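Long-range contact in Slr1964 protein (Synechocystis sp., PDB 4JDX), which speeds the return of the active orange carotenoid protein to its resting form and increases fluorescence recovery after non-photochemical quenching in cyanobacteria: residues His24-Lys29 with Phe82-Leu87. Residues are numbered along the deposited sequence; the frame is centred on the assembly and turned at random.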
loop_
_atom_site.group_PDB
_atom_site.type_symbol
_atom_site.label_atom_id
_atom_site.label_comp_id
_atom_site.label_asym_id
_atom_site.label_seq_id
_atom_site.Cartn_x
_atom_site.Cartn_y
_atom_site.Cartn_z
ATOM N N HIS A 24 20.760 -20.100 6.886
ATOM C CA HIS A 24 19.510 -20.102 6.132
ATOM C C HIS A 24 18.319 -20.219 7.071
ATOM O O HIS A 24 17.315 -19.522 6.910
ATOM C CB HIS A 24 19.489 -21.262 5.134
ATOM C CG HIS A 24 20.377 -21.055 3.948
ATOM N ND1 HIS A 24 20.843 -22.100 3.178
ATOM C CD2 HIS A 24 20.879 -19.928 3.394
ATOM C CE1 HIS A 24 21.597 -21.625 2.205
ATOM N NE2 HIS A 24 21.635 -20.308 2.312
ATOM N N ALA A 25 18.438 -21.103 8.057
ATOM C CA ALA A 25 17.358 -21.345 9.002
ATOM C C ALA A 25 17.125 -20.099 9.846
ATOM O O ALA A 25 15.996 -19.807 10.244
ATOM C CB ALA A 25 17.689 -22.539 9.888
ATOM N N LEU A 26 18.197 -19.362 10.106
ATOM C CA LEU A 26 18.111 -18.150 10.908
ATOM C C LEU A 26 17.543 -17.001 10.079
ATOM O O LEU A 26 16.825 -16.146 10.597
ATOM C CB LEU A 26 19.484 -17.777 11.468
ATOM C CG LEU A 26 19.504 -16.516 12.333
ATOM C CD1 LEU A 26 18.422 -16.587 13.409
ATOM C CD2 LEU A 26 20.882 -16.319 12.951
ATOM N N PHE A 27 17.864 -16.991 8.787
ATOM C CA PHE A 27 17.302 -16.011 7.861
ATOM C C PHE A 27 15.785 -16.110 7.836
ATOM O O PHE A 27 15.084 -15.114 7.995
ATOM C CB PHE A 27 17.837 -16.234 6.442
ATOM C CG PHE A 27 19.049 -15.406 6.104
ATOM C CD1 PHE A 27 19.787 -14.781 7.092
ATOM C CD2 PHE A 27 19.440 -15.246 4.786
ATOM C CE1 PHE A 27 20.895 -14.020 6.771
ATOM C CE2 PHE A 27 20.545 -14.485 4.463
ATOM C CZ PHE A 27 21.272 -13.872 5.455
ATOM N N ARG A 28 15.282 -17.321 7.632
ATOM C CA ARG A 28 13.846 -17.550 7.570
ATOM C C ARG A 28 13.181 -17.143 8.880
ATOM O O ARG A 28 12.109 -16.546 8.882
ATOM C CB ARG A 28 13.565 -19.021 7.266
ATOM C CG ARG A 28 14.047 -19.460 5.892
ATOM C CD ARG A 28 13.613 -20.881 5.578
ATOM N NE ARG A 28 14.405 -21.873 6.303
ATOM C CZ ARG A 28 15.431 -22.551 5.794
ATOM N NH1 ARG A 28 15.816 -22.367 4.537
ATOM N NH2 ARG A 28 16.079 -23.428 6.549
ATOM N N LYS A 29 13.833 -17.465 9.992
ATOM C CA LYS A 29 13.323 -17.122 11.312
ATOM C C LYS A 29 13.153 -15.609 11.436
ATOM O O LYS A 29 12.095 -15.123 11.834
ATOM C CB LYS A 29 14.289 -17.620 12.384
ATOM C CG LYS A 29 13.693 -17.723 13.774
ATOM C CD LYS A 29 14.759 -18.128 14.778
ATOM C CE LYS A 29 14.156 -18.701 16.046
ATOM N NZ LYS A 29 14.156 -20.192 16.034
ATOM N N PHE A 82 27.205 -8.561 6.256
ATOM C CA PHE A 82 26.588 -7.256 6.453
ATOM C C PHE A 82 25.114 -7.427 6.797
ATOM O O PHE A 82 24.570 -6.701 7.629
ATOM C CB PHE A 82 26.731 -6.400 5.188
ATOM C CG PHE A 82 28.162 -6.119 4.797
ATOM C CD1 PHE A 82 29.174 -6.142 5.741
ATOM C CD2 PHE A 82 28.494 -5.829 3.484
ATOM C CE1 PHE A 82 30.484 -5.883 5.383
ATOM C CE2 PHE A 82 29.804 -5.570 3.123
ATOM C CZ PHE A 82 30.798 -5.597 4.073
ATOM N N VAL A 83 24.478 -8.404 6.160
ATOM C CA VAL A 83 23.058 -8.659 6.367
ATOM C C VAL A 83 22.789 -9.015 7.823
ATOM O O VAL A 83 21.896 -8.447 8.451
ATOM C CB VAL A 83 22.549 -9.806 5.466
ATOM C CG1 VAL A 83 21.099 -10.156 5.799
ATOM C CG2 VAL A 83 22.693 -9.438 3.992
ATOM N N PHE A 84 23.563 -9.953 8.359
ATOM C CA PHE A 84 23.398 -10.367 9.750
ATOM C C PHE A 84 23.549 -9.188 10.704
ATOM O O PHE A 84 22.779 -9.044 11.653
ATOM C CB PHE A 84 24.392 -11.473 10.111
ATOM C CG PHE A 84 23.939 -12.847 9.701
ATOM C CD1 PHE A 84 22.761 -13.373 10.197
ATOM C CD2 PHE A 84 24.687 -13.610 8.823
ATOM C CE1 PHE A 84 22.338 -14.630 9.823
ATOM C CE2 PHE A 84 24.265 -14.871 8.447
ATOM C CZ PHE A 84 23.090 -15.379 8.949
ATOM N N ALA A 85 24.537 -8.340 10.436
ATOM C CA ALA A 85 24.766 -7.148 11.241
ATOM C C ALA A 85 23.514 -6.277 11.260
ATOM O O ALA A 85 23.099 -5.787 12.312
ATOM C CB ALA A 85 25.947 -6.362 10.691
ATOM N N GLN A 86 22.914 -6.093 10.089
ATOM C CA GLN A 86 21.699 -5.292 9.966
ATOM C C GLN A 86 20.553 -5.922 10.754
ATOM O O GLN A 86 19.852 -5.242 11.505
ATOM C CB GLN A 86 21.298 -5.154 8.498
ATOM C CG GLN A 86 20.158 -4.176 8.264
ATOM C CD GLN A 86 20.547 -2.737 8.573
ATOM O OE1 GLN A 86 21.728 -2.387 8.563
ATOM N NE2 GLN A 86 19.555 -1.897 8.849
ATOM N N LEU A 87 20.369 -7.226 10.573
ATOM C CA LEU A 87 19.338 -7.974 11.285
ATOM C C LEU A 87 19.512 -7.846 12.791
ATOM O O LEU A 87 18.536 -7.725 13.533
ATOM C CB LEU A 87 19.394 -9.451 10.893
ATOM C CG LEU A 87 19.080 -9.758 9.428
ATOM C CD1 LEU A 87 19.280 -11.241 9.137
ATOM C CD2 LEU A 87 17.662 -9.306 9.074
#
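Phe27 and Phe84 meet ring to ring at the heart of this contact. Their centroids lie 4.9 Å apart and the planes are turned 48° against each other, so the pair is oblique. Phe27 leads with one corner: its CE1 sits over a face of the Phe84 ring, offset toward the rim, 3.4 Å from Phe84 CZ. On the Phe84 side, CG stands anti to the carbonyl carbon (chi1 -83°), beside the backbone N, and from there the ring reaches across to helix 17-47.

Aliphatic contacts fill in around the two rings. Val83 CG1 comes obliquely to the Phe27 ring, 3.7 Å from Phe27 CZ, and Leu87 CD1 lies 4.0 Å from Phe27 CE1. Leu26 turns CD2 to Phe84 CE1 at 3.8 Å, so Phe84 touches two successive residues of helix 17-47. Ile109 of helix 103-114 also packs on Phe84. Cutting Phe84 back to an alanine would remove the ring that Phe27 CE1 and Leu26 CD2 rest on and is likely to open a gap there, giving the Phe27 ring more freedom to turn.

No hydrogen bond joins the two segments; side chains alone span axes 11.9 Å apart, crossing at 38°. This is part of the hydrophobic core of an all-helical protein, where the N-terminal part of the long helix 17-47 packs against the short helix 80-89.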